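Local coordinates for 3-hydroxyisobutyrate dehydrogenase family protein (Geobacter sulfurreducens, PDB 3PDU) that probably reduces succinic semialdehyde to gamma-hydroxybutyrate with NADPH, as a member of the beta-hydroxyacid dehydrogenase family, at residues Thr61-Arg72 with Gly90-Thr101; Arg115-Gly123 with His160-Lys171. All blocks are in the same frame, centred on the assembly; numbering follows the deposited sequence.

Interaction 1: Thr61-Arg72 with Gly90-Thr101. With NAP (NADP nicotinamide-adenine-dinucleotide phosphate), chain I.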
loop_
_atom_site.group_PDB
_atom_site.type_symbol
_atom_site.label_atom_id
_atom_site.label_comp_id
_atom_site.label_asym_id
_atom_site.label_seq_id
_atom_site.Cartn_x
_atom_site.Cartn_y
_atom_site.Cartn_z
ATOM N N THR A 61 -13.334 -33.482 -22.192
ATOM C CA THR A 61 -14.120 -32.846 -21.149
ATOM C C THR A 61 -13.484 -31.534 -20.746
ATOM O O THR A 61 -12.281 -31.464 -20.470
ATOM C CB THR A 61 -14.240 -33.737 -19.909
ATOM O OG1 THR A 61 -14.960 -34.927 -20.254
ATOM C CG2 THR A 61 -14.972 -32.988 -18.775
ATOM N N ILE A 62 -14.307 -30.496 -20.726
ATOM C CA ILE A 62 -13.884 -29.157 -20.338
ATOM C C ILE A 62 -14.414 -28.845 -18.940
ATOM O O ILE A 62 -15.524 -29.264 -18.588
ATOM C CB ILE A 62 -14.453 -28.141 -21.330
ATOM C CG1 ILE A 62 -13.790 -28.312 -22.700
ATOM C CG2 ILE A 62 -14.281 -26.721 -20.825
ATOM C CD1 ILE A 62 -14.412 -27.415 -23.779
ATOM N N ALA A 63 -13.620 -28.138 -18.136
ATOM C CA ALA A 63 -14.067 -27.710 -16.811
ATOM C C ALA A 63 -13.974 -26.186 -16.660
ATOM O O ALA A 63 -13.046 -25.553 -17.150
ATOM C CB ALA A 63 -13.255 -28.416 -15.710
ATOM N N MET A 64 -14.951 -25.593 -15.987
ATOM C CA MET A 64 -14.941 -24.145 -15.786
ATOM C C MET A 64 -15.374 -23.870 -14.350
ATOM O O MET A 64 -16.539 -23.588 -14.087
ATOM C CB MET A 64 -15.869 -23.454 -16.786
ATOM C CG MET A 64 -15.691 -21.942 -16.858
ATOM S SD MET A 64 -13.965 -21.529 -17.175
ATOM C CE MET A 64 -14.082 -19.821 -17.671
ATOM N N LEU A 65 -14.424 -23.968 -13.427
ATOM C CA LEU A 65 -14.734 -24.007 -11.994
ATOM C C LEU A 65 -14.217 -22.764 -11.281
ATOM O O LEU A 65 -13.399 -22.033 -11.823
ATOM C CB LEU A 65 -14.133 -25.269 -11.361
ATOM C CG LEU A 65 -14.624 -26.573 -12.000
ATOM C CD1 LEU A 65 -13.758 -27.766 -11.600
ATOM C CD2 LEU A 65 -16.102 -26.824 -11.660
ATOM N N ALA A 66 -14.699 -22.539 -10.064
ATOM C CA ALA A 66 -14.458 -21.286 -9.350
ATOM C C ALA A 66 -12.980 -20.968 -9.112
ATOM O O ALA A 66 -12.526 -19.856 -9.383
ATOM C CB ALA A 66 -15.205 -21.295 -8.015
ATOM N N ASP A 67 -12.238 -21.934 -8.582
ATOM C CA ASP A 67 -10.932 -21.621 -8.016
ATOM C C ASP A 67 -10.089 -22.878 -7.823
ATOM O O ASP A 67 -10.554 -23.983 -8.102
ATOM C CB ASP A 67 -11.104 -20.839 -6.703
ATOM C CG ASP A 67 -11.889 -21.609 -5.638
ATOM O OD1 ASP A 67 -12.152 -22.817 -5.804
ATOM O OD2 ASP A 67 -12.239 -20.991 -4.608
ATOM N N PRO A 68 -8.833 -22.716 -7.366
ATOM C CA PRO A 68 -7.995 -23.900 -7.196
ATOM C C PRO A 68 -8.634 -24.966 -6.308
ATOM O O PRO A 68 -8.505 -26.142 -6.615
ATOM C CB PRO A 68 -6.726 -23.336 -6.548
ATOM C CG PRO A 68 -6.639 -21.947 -7.111
ATOM C CD PRO A 68 -8.069 -21.469 -7.169
ATOM N N ALA A 69 -9.306 -24.572 -5.230
ATOM C CA ALA A 69 -9.930 -25.567 -4.365
ATOM C C ALA A 69 -10.979 -26.377 -5.129
ATOM O O ALA A 69 -11.032 -27.608 -5.017
ATOM C CB ALA A 69 -10.545 -24.909 -3.132
ATOM N N ALA A 70 -11.821 -25.687 -5.897
ATOM C CA ALA A 70 -12.839 -26.375 -6.698
ATOM C C ALA A 70 -12.202 -27.288 -7.744
ATOM O O ALA A 70 -12.635 -28.438 -7.929
ATOM C CB ALA A 70 -13.772 -25.372 -7.375
ATOM N N ALA A 71 -11.190 -26.774 -8.438
ATOM C CA ALA A 71 -10.516 -27.539 -9.484
ATOM C C ALA A 71 -9.902 -28.809 -8.915
ATOM O O ALA A 71 -9.963 -29.869 -9.523
ATOM C CB ALA A 71 -9.433 -26.696 -10.162
ATOM N N ARG A 72 -9.273 -28.691 -7.760
ATOM C CA ARG A 72 -8.671 -29.855 -7.132
ATOM C C ARG A 72 -9.707 -30.850 -6.618
ATOM O O ARG A 72 -9.521 -32.051 -6.738
ATOM C CB ARG A 72 -7.750 -29.442 -5.988
ATOM C CG ARG A 72 -6.432 -28.848 -6.461
ATOM C CD ARG A 72 -5.635 -28.310 -5.276
ATOM N NE ARG A 72 -4.342 -27.764 -5.684
ATOM C CZ ARG A 72 -3.231 -28.489 -5.768
ATOM N NH1 ARG A 72 -3.268 -29.786 -5.487
ATOM N NH2 ARG A 72 -2.086 -27.928 -6.136
ATOM N N GLY A 90 -9.381 -36.633 -23.152
ATOM C CA GLY A 90 -8.798 -35.356 -22.772
ATOM C C GLY A 90 -9.537 -34.610 -21.676
ATOM O O GLY A 90 -10.763 -34.682 -21.565
ATOM N N TYR A 91 -8.785 -33.858 -20.884
ATOM C CA TYR A 91 -9.367 -32.990 -19.872
ATOM C C TYR A 91 -8.793 -31.600 -20.083
ATOM O O TYR A 91 -7.575 -31.432 -20.092
ATOM C CB TYR A 91 -9.025 -33.512 -18.468
ATOM C CG TYR A 91 -9.727 -32.775 -17.350
ATOM C CD1 TYR A 91 -11.107 -32.719 -17.301
ATOM C CD2 TYR A 91 -9.005 -32.137 -16.339
ATOM C CE1 TYR A 91 -11.764 -32.053 -16.286
ATOM C CE2 TYR A 91 -9.658 -31.464 -15.306
ATOM C CZ TYR A 91 -11.042 -31.430 -15.294
ATOM O OH TYR A 91 -11.726 -30.773 -14.292
ATOM N N ILE A 92 -9.662 -30.620 -20.322
ATOM C CA ILE A 92 -9.231 -29.252 -20.569
ATOM C C ILE A 92 -9.783 -28.378 -19.460
ATOM O O ILE A 92 -10.978 -28.103 -19.417
ATOM C CB ILE A 92 -9.737 -28.721 -21.931
ATOM C CG1 ILE A 92 -9.235 -29.616 -23.074
ATOM C CG2 ILE A 92 -9.316 -27.269 -22.139
ATOM C CD1 ILE A 92 -9.714 -29.197 -24.451
ATOM N N ASP A 93 -8.920 -27.959 -18.548
ATOM C CA ASP A 93 -9.386 -27.158 -17.423
ATOM C C ASP A 93 -9.241 -25.692 -17.773
ATOM O O ASP A 93 -8.131 -25.179 -17.942
ATOM C CB ASP A 93 -8.621 -27.516 -16.138
ATOM C CG ASP A 93 -9.331 -27.022 -14.869
ATOM O OD1 ASP A 93 -10.292 -26.233 -14.980
ATOM O OD2 ASP A 93 -8.923 -27.422 -13.760
ATOM N N MET A 94 -10.376 -25.021 -17.908
ATOM C CA MET A 94 -10.389 -23.622 -18.313
ATOM C C MET A 94 -10.591 -22.692 -17.118
ATOM O O MET A 94 -10.702 -21.472 -17.280
ATOM C CB MET A 94 -11.464 -23.406 -19.382
ATOM C CG MET A 94 -11.215 -24.297 -20.608
ATOM S SD MET A 94 -12.333 -24.007 -22.004
ATOM C CE MET A 94 -11.560 -22.608 -22.799
ATOM N N SER A 95 -10.628 -23.281 -15.921
ATOM C CA SER A 95 -10.729 -22.527 -14.668
ATOM C C SER A 95 -9.504 -21.633 -14.468
ATOM O O SER A 95 -8.391 -22.013 -14.843
ATOM C CB SER A 95 -10.788 -23.501 -13.479
ATOM O OG SER A 95 -11.761 -24.513 -13.653
ATOM N N THR A 96 -9.683 -20.469 -13.842
ATOM C CA THR A 96 -8.523 -19.652 -13.481
ATOM C C THR A 96 -7.963 -20.134 -12.147
ATOM O O THR A 96 -8.600 -19.963 -11.114
ATOM C CB THR A 96 -8.856 -18.146 -13.414
ATOM O OG1 THR A 96 -9.257 -17.694 -14.714
ATOM C CG2 THR A 96 -7.621 -17.320 -12.959
ATOM N N VAL A 97 -6.782 -20.747 -12.192
ATOM C CA VAL A 97 -6.129 -21.308 -11.016
ATOM C C VAL A 97 -4.640 -20.957 -11.077
ATOM O O VAL A 97 -4.165 -20.386 -12.066
ATOM C CB VAL A 97 -6.288 -22.865 -10.949
ATOM C CG1 VAL A 97 -7.777 -23.281 -10.815
ATOM C CG2 VAL A 97 -5.649 -23.532 -12.171
ATOM N N ASP A 98 -3.898 -21.297 -10.033
ATOM C CA ASP A 98 -2.447 -21.102 -10.051
ATOM C C ASP A 98 -1.758 -22.201 -10.859
ATOM O O ASP A 98 -2.340 -23.266 -11.098
ATOM C CB ASP A 98 -1.905 -21.126 -8.627
ATOM C CG ASP A 98 -2.186 -22.434 -7.930
ATOM O OD1 ASP A 98 -3.357 -22.681 -7.546
ATOM O OD2 ASP A 98 -1.237 -23.223 -7.765
ATOM N N ASP A 99 -0.507 -21.948 -11.247
ATOM C CA ASP A 99 0.272 -22.884 -12.043
ATOM C C ASP A 99 0.629 -24.161 -11.285
ATOM O O ASP A 99 0.825 -25.202 -11.896
ATOM C CB ASP A 99 1.540 -22.226 -12.625
ATOM C CG ASP A 99 2.398 -21.530 -11.572
ATOM O OD1 ASP A 99 1.860 -21.049 -10.557
ATOM O OD2 ASP A 99 3.624 -21.428 -11.780
ATOM N N GLU A 100 0.708 -24.101 -9.958
ATOM C CA GLU A 100 0.995 -25.325 -9.205
ATOM C C GLU A 100 -0.196 -26.287 -9.242
ATOM O O GLU A 100 -0.025 -27.504 -9.348
ATOM C CB GLU A 100 1.448 -25.005 -7.773
ATOM C CG GLU A 100 2.733 -24.169 -7.755
ATOM C CD GLU A 100 3.475 -24.194 -6.422
ATOM O OE1 GLU A 100 2.834 -24.004 -5.368
ATOM O OE2 GLU A 100 4.711 -24.379 -6.439
ATOM N N THR A 101 -1.402 -25.735 -9.179
ATOM C CA THR A 101 -2.627 -26.529 -9.292
ATOM C C THR A 101 -2.782 -27.165 -10.678
ATOM O O THR A 101 -3.010 -28.377 -10.797
ATOM C CB THR A 101 -3.878 -25.673 -8.942
ATOM O OG1 THR A 101 -3.842 -25.335 -7.553
ATOM C CG2 THR A 101 -5.182 -26.422 -9.235
HETATM P PA NAP I . -19.188 -18.901 -10.838
HETATM O O1A NAP I . -19.006 -18.516 -9.428
HETATM O O2A NAP I . -20.435 -18.396 -11.436
HETATM O O5B NAP I . -19.082 -20.481 -11.030
HETATM C C5B NAP I . -18.176 -21.303 -10.341
HETATM C C4B NAP I . -18.451 -22.747 -10.762
HETATM O O4B NAP I . -17.612 -23.612 -10.007
HETATM C C3B NAP I . -19.892 -23.193 -10.479
HETATM O O3B NAP I . -20.246 -24.152 -11.460
HETATM C C2B NAP I . -19.771 -23.894 -9.136
HETATM O O2B NAP I . -20.703 -24.915 -8.880
HETATM C C1B NAP I . -18.408 -24.532 -9.307
HETATM N N9A NAP I . -17.777 -24.881 -8.030
HETATM C C8A NAP I . -17.311 -24.044 -7.052
HETATM N N7A NAP I . -16.797 -24.822 -6.062
HETATM C C5A NAP I . -16.916 -26.119 -6.410
HETATM C C6A NAP I . -16.550 -27.301 -5.781
HETATM N N6A NAP I . -15.941 -27.275 -4.589
HETATM N N1A NAP I . -16.826 -28.494 -6.407
HETATM C C2A NAP I . -17.444 -28.520 -7.642
HETATM N N3A NAP I . -17.803 -27.342 -8.260
HETATM C C4A NAP I . -17.540 -26.166 -7.647
HETATM O O3 NAP I . -17.873 -18.372 -11.583
HETATM P PN NAP I . -17.538 -18.009 -13.105
HETATM O O1N NAP I . -17.603 -16.543 -13.239
HETATM O O2N NAP I . -18.282 -18.940 -13.991
HETATM O O5D NAP I . -15.984 -18.418 -13.061
HETATM C C5D NAP I . -15.512 -19.714 -13.357
HETATM C C4D NAP I . -14.011 -19.579 -13.584
HETATM O O4D NAP I . -13.776 -18.739 -14.697
HETATM C C3D NAP I . -13.339 -18.888 -12.402
HETATM O O3D NAP I . -12.029 -19.421 -12.278
HETATM C C2D NAP I . -13.228 -17.439 -12.828
HETATM O O2D NAP I . -12.161 -16.756 -12.185
HETATM C C1D NAP I . -12.964 -17.652 -14.313
HETATM N N1N NAP I . -13.289 -16.532 -15.197
HETATM C C2N NAP I . -14.416 -15.781 -15.002
HETATM C C3N NAP I . -14.715 -14.735 -15.881
HETATM C C7N NAP I . -15.967 -13.905 -15.713
HETATM O O7N NAP I . -16.022 -12.669 -16.356
HETATM N N7N NAP I . -16.989 -14.311 -14.953
HETATM C C4N NAP I . -13.862 -14.479 -16.952
HETATM C C5N NAP I . -12.726 -15.264 -17.156
HETATM C C6N NAP I . -12.459 -16.303 -16.273
HETATM P P2B NAP I . -22.068 -24.582 -8.092
HETATM O O1X NAP I . -22.456 -25.876 -7.438
HETATM O O2X NAP I . -21.810 -23.478 -7.088
HETATM O O3X NAP I . -23.111 -24.120 -9.067
HETATM O O HOH W 1 -13.011 -36.606 -21.099
HETATM O O HOH W 2 -10.165 -29.630 -12.456
HETATM O O HOH W 3 -1.485 -25.499 -5.620
#

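Interaction 2: Arg115-Gly123 with His160-Lys171. With NAP (NADP nicotinamide-adenine-dinucleotide phosphate), chain I.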
loop_
_atom_site.group_PDB
_atom_site.type_symbol
_atom_site.label_atom_id
_atom_site.label_comp_id
_atom_site.label_asym_id
_atom_site.label_seq_id
_atom_site.Cartn_x
_atom_site.Cartn_y
_atom_site.Cartn_z
ATOM N N ARG A 115 -5.153 -37.137 -21.508
ATOM C CA ARG A 115 -4.376 -35.981 -21.955
ATOM C C ARG A 115 -4.898 -34.736 -21.265
ATOM O O ARG A 115 -6.109 -34.620 -21.041
ATOM C CB ARG A 115 -4.460 -35.821 -23.479
ATOM C CG ARG A 115 -3.868 -36.994 -24.263
ATOM C CD ARG A 115 -4.065 -36.811 -25.763
ATOM N NE ARG A 115 -5.475 -36.880 -26.137
ATOM C CZ ARG A 115 -5.981 -36.356 -27.249
ATOM N NH1 ARG A 115 -5.194 -35.711 -28.098
ATOM N NH2 ARG A 115 -7.280 -36.471 -27.513
ATOM N N PHE A 116 -3.992 -33.819 -20.920
ATOM C CA PHE A 116 -4.354 -32.610 -20.189
ATOM C C PHE A 116 -3.915 -31.338 -20.904
ATOM O O PHE A 116 -2.799 -31.236 -21.435
ATOM C CB PHE A 116 -3.785 -32.591 -18.759
ATOM C CG PHE A 116 -4.134 -31.330 -17.998
ATOM C CD1 PHE A 116 -5.411 -31.153 -17.478
ATOM C CD2 PHE A 116 -3.199 -30.312 -17.833
ATOM C CE1 PHE A 116 -5.751 -29.987 -16.796
ATOM C CE2 PHE A 116 -3.524 -29.153 -17.141
ATOM C CZ PHE A 116 -4.803 -28.987 -16.628
ATOM N N LEU A 117 -4.808 -30.362 -20.895
ATOM C CA LEU A 117 -4.508 -29.030 -21.395
ATOM C C LEU A 117 -5.137 -28.033 -20.445
ATOM O O LEU A 117 -6.289 -28.213 -20.044
ATOM C CB LEU A 117 -5.144 -28.865 -22.782
ATOM C CG LEU A 117 -4.850 -27.592 -23.568
ATOM C CD1 LEU A 117 -3.431 -27.654 -24.121
ATOM C CD2 LEU A 117 -5.860 -27.450 -24.709
ATOM N N GLU A 118 -4.405 -26.991 -20.059
ATOM C CA GLU A 118 -5.039 -25.910 -19.312
ATOM C C GLU A 118 -5.417 -24.871 -20.353
ATOM O O GLU A 118 -4.708 -24.701 -21.344
ATOM C CB GLU A 118 -4.098 -25.326 -18.247
ATOM C CG GLU A 118 -2.884 -24.576 -18.808
ATOM C CD GLU A 118 -2.032 -23.923 -17.725
ATOM O OE1 GLU A 118 -2.409 -23.994 -16.535
ATOM O OE2 GLU A 118 -0.976 -23.343 -18.062
ATOM N N ALA A 119 -6.545 -24.203 -20.165
ATOM C CA ALA A 119 -6.946 -23.180 -21.120
ATOM C C ALA A 119 -7.809 -22.098 -20.476
ATOM O O ALA A 119 -8.972 -21.913 -20.858
ATOM C CB ALA A 119 -7.663 -23.813 -22.312
ATOM N N PRO A 120 -7.237 -21.361 -19.509
ATOM C CA PRO A 120 -8.002 -20.268 -18.902
ATOM C C PRO A 120 -8.281 -19.209 -19.971
ATOM O O PRO A 120 -7.621 -19.191 -21.013
ATOM C CB PRO A 120 -7.054 -19.726 -17.819
ATOM C CG PRO A 120 -5.663 -20.123 -18.291
ATOM C CD PRO A 120 -5.850 -21.437 -19.000
ATOM N N VAL A 121 -9.255 -18.346 -19.732
ATOM C CA VAL A 121 -9.660 -17.403 -20.758
ATOM C C VAL A 121 -9.637 -15.949 -20.296
ATOM O O VAL A 121 -9.773 -15.651 -19.109
ATOM C CB VAL A 121 -11.076 -17.731 -21.273
ATOM C CG1 VAL A 121 -11.143 -19.168 -21.779
ATOM C CG2 VAL A 121 -12.128 -17.485 -20.177
ATOM N N SER A 122 -9.470 -15.041 -21.249
ATOM C CA SER A 122 -9.641 -13.624 -20.978
ATOM C C SER A 122 -10.940 -13.196 -21.669
ATOM O O SER A 122 -11.140 -13.472 -22.853
ATOM C CB SER A 122 -8.431 -12.839 -21.511
ATOM O OG SER A 122 -8.561 -11.452 -21.267
ATOM N N GLY A 123 -11.834 -12.546 -20.929
ATOM C CA GLY A 123 -13.164 -12.244 -21.446
ATOM C C GLY A 123 -14.200 -12.620 -20.398
ATOM O O GLY A 123 -14.055 -13.641 -19.730
ATOM N N HIS A 160 -1.480 -21.167 -27.961
ATOM C CA HIS A 160 -0.844 -22.232 -27.197
ATOM C C HIS A 160 0.483 -21.693 -26.679
ATOM O O HIS A 160 1.352 -21.294 -27.462
ATOM C CB HIS A 160 -0.646 -23.488 -28.049
ATOM C CG HIS A 160 -0.121 -24.660 -27.278
ATOM N ND1 HIS A 160 1.208 -24.790 -26.937
ATOM C CD2 HIS A 160 -0.748 -25.750 -26.775
ATOM C CE1 HIS A 160 1.380 -25.912 -26.261
ATOM N NE2 HIS A 160 0.209 -26.514 -26.149
ATOM N N LEU A 161 0.641 -21.690 -25.360
ATOM C CA LEU A 161 1.718 -20.945 -24.715
ATOM C C LEU A 161 2.858 -21.822 -24.188
ATOM O O LEU A 161 3.740 -21.332 -23.487
ATOM C CB LEU A 161 1.144 -20.104 -23.562
ATOM C CG LEU A 161 0.143 -19.013 -23.993
ATOM C CD1 LEU A 161 -0.633 -18.421 -22.809
ATOM C CD2 LEU A 161 0.848 -17.908 -24.761
ATOM N N GLY A 162 2.827 -23.110 -24.511
ATOM C CA GLY A 162 3.911 -24.013 -24.163
ATOM C C GLY A 162 3.518 -25.030 -23.115
ATOM O O GLY A 162 2.435 -25.610 -23.183
ATOM N N GLU A 163 4.401 -25.252 -22.144
ATOM C CA GLU A 163 4.172 -26.249 -21.094
ATOM C C GLU A 163 3.082 -25.841 -20.101
ATOM O O GLU A 163 2.831 -24.652 -19.900
ATOM C CB GLU A 163 5.475 -26.495 -20.324
ATOM C CG GLU A 163 6.683 -26.790 -21.209
ATOM C CD GLU A 163 6.843 -28.269 -21.530
ATOM O OE1 GLU A 163 5.858 -29.027 -21.400
ATOM O OE2 GLU A 163 7.962 -28.675 -21.914
ATOM N N VAL A 164 2.446 -26.831 -19.475
ATOM C CA VAL A 164 1.432 -26.557 -18.465
ATOM C C VAL A 164 2.004 -25.592 -17.439
ATOM O O VAL A 164 3.159 -25.733 -17.004
ATOM C CB VAL A 164 0.950 -27.836 -17.761
ATOM C CG1 VAL A 164 -0.041 -27.495 -16.656
ATOM C CG2 VAL A 164 0.315 -28.786 -18.767
ATOM N N GLY A 165 1.201 -24.601 -17.068
ATOM C CA GLY A 165 1.652 -23.562 -16.161
ATOM C C GLY A 165 1.779 -22.199 -16.819
ATOM O O GLY A 165 1.529 -21.187 -16.171
ATOM N N GLN A 166 2.179 -22.162 -18.092
ATOM C CA GLN A 166 2.359 -20.886 -18.797
ATOM C C GLN A 166 1.022 -20.211 -19.072
ATOM O O GLN A 166 0.925 -18.983 -19.067
ATOM C CB GLN A 166 3.119 -21.078 -20.117
ATOM C CG GLN A 166 4.553 -21.555 -19.931
ATOM C CD GLN A 166 5.369 -20.575 -19.118
ATOM O OE1 GLN A 166 5.842 -19.572 -19.644
ATOM N NE2 GLN A 166 5.527 -20.854 -17.824
ATOM N N GLY A 167 -0.006 -21.017 -19.336
ATOM C CA GLY A 167 -1.352 -20.495 -19.506
ATOM C C GLY A 167 -1.849 -19.854 -18.217
ATOM O O GLY A 167 -2.342 -18.727 -18.225
ATOM N N ALA A 168 -1.714 -20.560 -17.098
ATOM C CA ALA A 168 -2.138 -19.996 -15.820
ATOM C C ALA A 168 -1.370 -18.713 -15.505
ATOM O O ALA A 168 -1.949 -17.721 -15.036
ATOM C CB ALA A 168 -1.949 -21.022 -14.690
ATOM N N ARG A 169 -0.065 -18.730 -15.758
ATOM C CA ARG A 169 0.758 -17.552 -15.504
ATOM C C ARG A 169 0.325 -16.353 -16.347
ATOM O O ARG A 169 0.162 -15.249 -15.816
ATOM C CB ARG A 169 2.245 -17.863 -15.690
ATOM C CG ARG A 169 2.824 -18.740 -14.571
ATOM C CD ARG A 169 4.243 -19.229 -14.896
ATOM N NE ARG A 169 4.848 -19.858 -13.721
ATOM C CZ ARG A 169 6.146 -20.093 -13.585
ATOM N NH1 ARG A 169 6.983 -19.780 -14.566
ATOM N NH2 ARG A 169 6.605 -20.654 -12.472
ATOM N N MET A 170 0.119 -16.562 -17.649
ATOM C CA MET A 170 -0.393 -15.495 -18.501
ATOM C C MET A 170 -1.729 -14.944 -17.987
ATOM O O MET A 170 -1.930 -13.726 -17.926
ATOM C CB MET A 170 -0.562 -15.979 -19.949
ATOM C CG MET A 170 -1.068 -14.898 -20.898
ATOM S SD MET A 170 0.130 -13.550 -21.204
ATOM C CE MET A 170 1.204 -14.355 -22.397
ATOM N N LYS A 171 -2.655 -15.834 -17.647
ATOM C CA LYS A 171 -3.970 -15.422 -17.154
ATOM C C LYS A 171 -3.844 -14.584 -15.883
ATOM O O LYS A 171 -4.487 -13.541 -15.740
ATOM C CB LYS A 171 -4.855 -16.646 -16.897
ATOM C CG LYS A 171 -6.187 -16.345 -16.201
ATOM C CD LYS A 171 -7.071 -15.407 -17.044
ATOM C CE LYS A 171 -8.360 -15.037 -16.308
ATOM N NZ LYS A 171 -9.117 -13.964 -17.023
HETATM P PA NAP I . -19.188 -18.901 -10.838
HETATM O O1A NAP I . -19.006 -18.516 -9.428
HETATM O O2A NAP I . -20.435 -18.396 -11.436
HETATM O O5B NAP I . -19.082 -20.481 -11.030
HETATM C C5B NAP I . -18.176 -21.303 -10.341
HETATM C C4B NAP I . -18.451 -22.747 -10.762
HETATM O O4B NAP I . -17.612 -23.612 -10.007
HETATM C C3B NAP I . -19.892 -23.193 -10.479
HETATM O O3B NAP I . -20.246 -24.152 -11.460
HETATM C C2B NAP I . -19.771 -23.894 -9.136
HETATM O O2B NAP I . -20.703 -24.915 -8.880
HETATM C C1B NAP I . -18.408 -24.532 -9.307
HETATM N N9A NAP I . -17.777 -24.881 -8.030
HETATM C C8A NAP I . -17.311 -24.044 -7.052
HETATM N N7A NAP I . -16.797 -24.822 -6.062
HETATM C C5A NAP I . -16.916 -26.119 -6.410
HETATM C C6A NAP I . -16.550 -27.301 -5.781
HETATM N N6A NAP I . -15.941 -27.275 -4.589
HETATM N N1A NAP I . -16.826 -28.494 -6.407
HETATM C C2A NAP I . -17.444 -28.520 -7.642
HETATM N N3A NAP I . -17.803 -27.342 -8.260
HETATM C C4A NAP I . -17.540 -26.166 -7.647
HETATM O O3 NAP I . -17.873 -18.372 -11.583
HETATM P PN NAP I . -17.538 -18.009 -13.105
HETATM O O1N NAP I . -17.603 -16.543 -13.239
HETATM O O2N NAP I . -18.282 -18.940 -13.991
HETATM O O5D NAP I . -15.984 -18.418 -13.061
HETATM C C5D NAP I . -15.512 -19.714 -13.357
HETATM C C4D NAP I . -14.011 -19.579 -13.584
HETATM O O4D NAP I . -13.776 -18.739 -14.697
HETATM C C3D NAP I . -13.339 -18.888 -12.402
HETATM O O3D NAP I . -12.029 -19.421 -12.278
HETATM C C2D NAP I . -13.228 -17.439 -12.828
HETATM O O2D NAP I . -12.161 -16.756 -12.185
HETATM C C1D NAP I . -12.964 -17.652 -14.313
HETATM N N1N NAP I . -13.289 -16.532 -15.197
HETATM C C2N NAP I . -14.416 -15.781 -15.002
HETATM C C3N NAP I . -14.715 -14.735 -15.881
HETATM C C7N NAP I . -15.967 -13.905 -15.713
HETATM O O7N NAP I . -16.022 -12.669 -16.356
HETATM N N7N NAP I . -16.989 -14.311 -14.953
HETATM C C4N NAP I . -13.862 -14.479 -16.952
HETATM C C5N NAP I . -12.726 -15.264 -17.156
HETATM C C6N NAP I . -12.459 -16.303 -16.273
HETATM P P2B NAP I . -22.068 -24.582 -8.092
HETATM O O1X NAP I . -22.456 -25.876 -7.438
HETATM O O2X NAP I . -21.810 -23.478 -7.088
HETATM O O3X NAP I . -23.111 -24.120 -9.067
HETATM O O HOH W 4 -8.893 -11.183 -18.587
#

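Interaction 1: Thr61-Arg72 with Gly90-Thr101
With CG anti to the backbone N (chi1 -173°), the ring of Y91 swings across to the neighbouring strand, where its OH presses on the methyl of A63, and S95, its OG beside its own N (chi1 -50°), puts that hydroxyl 2.7 Å from L65 N. The small A63 leaves room for the phenol. The same S95 OG donates to the syn lone pair of D93 OD1, which also accepts from S95 N in an Asx turn, so the hydroxyl is fixed as both acceptor and donor. A water accepts a hydrogen bond from Y91 OH and donates to D93 OD2 and A71 O, tying strand to helix. Strands 60-63 and 90-93 run parallel, I92 N bonding to T61 O at 2.8 Å and A63 N to I92 O at 2.9 Å, as neighbours in the beta-alpha-beta unit of a Rossmann-type NADP domain; past their C-terminal ends T96 N donates to ribose O3D of the cofactor (3.0 Å). Further out, P68 CG rests on V97 CB, while A71, small enough to sit close, meets V97 CG1. R72 extends from CG to NE and donates from NE to T101 OG1 at 3.1 Å, a hydroxyl that itself donates to the N-cap residue D98. With R72 cut back to an alanine, T101 OG1 would probably lose its guanidinium donor and their bridging water one anchor.

Interaction 2: Arg115-Gly123 with His160-Lys171
E118 reaches from strand 115-122 to the start of helix 166-194. Its chain is extended beyond CG (chi2 176°), which carries OE2 among the first amides of the helix. G165 N (2.7 Å) and A168 N (3.0 Å) donate to E118 OE2 from opposite faces of the carboxylate plane, both far out of that plane, and G167 N adds a weak bond. A negative group set against amides that no earlier helical turn can satisfy would be stabilised by the helix dipole as well. G167 suits its place because a beta carbon there would run into E118 OE2. The other oxygen, E118 OE1, lies 3.5 Å from the methyl of A168 and is hydrogen-bonded to S102 OG of helix 99-111. On one flank V164 stands at about a right angle to F116, its methyls meeting the ring edge, with CG1 3.9 Å from F116 CE2. On the other flank P120 lays its ring against the root of K171, CG 3.8 Å from K171 CB; the compact, rigid ring of proline fits alongside the lysine's aliphatic part. Bent at chi2 (61°) in the conformer described, the lysine then turns its amine to V121 O at 2.8 Å, and N175 of the same helix also holds NZ. In that conformer K171 NZ comes 3.8 Å from C5N of the nicotinamide, and G123 O lies beside C4N. A lysine and an asparagine one helical turn later, placed at the nicotinamide, are characteristic of the active site of beta-hydroxyacid dehydrogenases, where the long helix leaves the Rossmann-type domain.

How the interactions relate
Interactions 1 and 2 lie with their centres about 10 Å apart and share one sheet, strand 90-93 of the first being the neighbour of strand 115-122 in the second; Y91 N sits 2.8 Å from R115 O across that join. Helix 99-111 leads on to strand 115-122, so the two contacts follow in series along the chain. A salt bridge, D99 OD2 to R169 NE at 2.8 Å, ties the start of helix 99-111 to helix 166-194. Both contacts meet NADP: 61-72 with 90-101 borders the adenine, both riboses and, through T96, nicotinamide C6N, while 115-123 with 160-171 meets the nicotinamide at C4N and C5N. T96 OG1, packed 3.2 Å from K171 CE, connects these parts of the pocket.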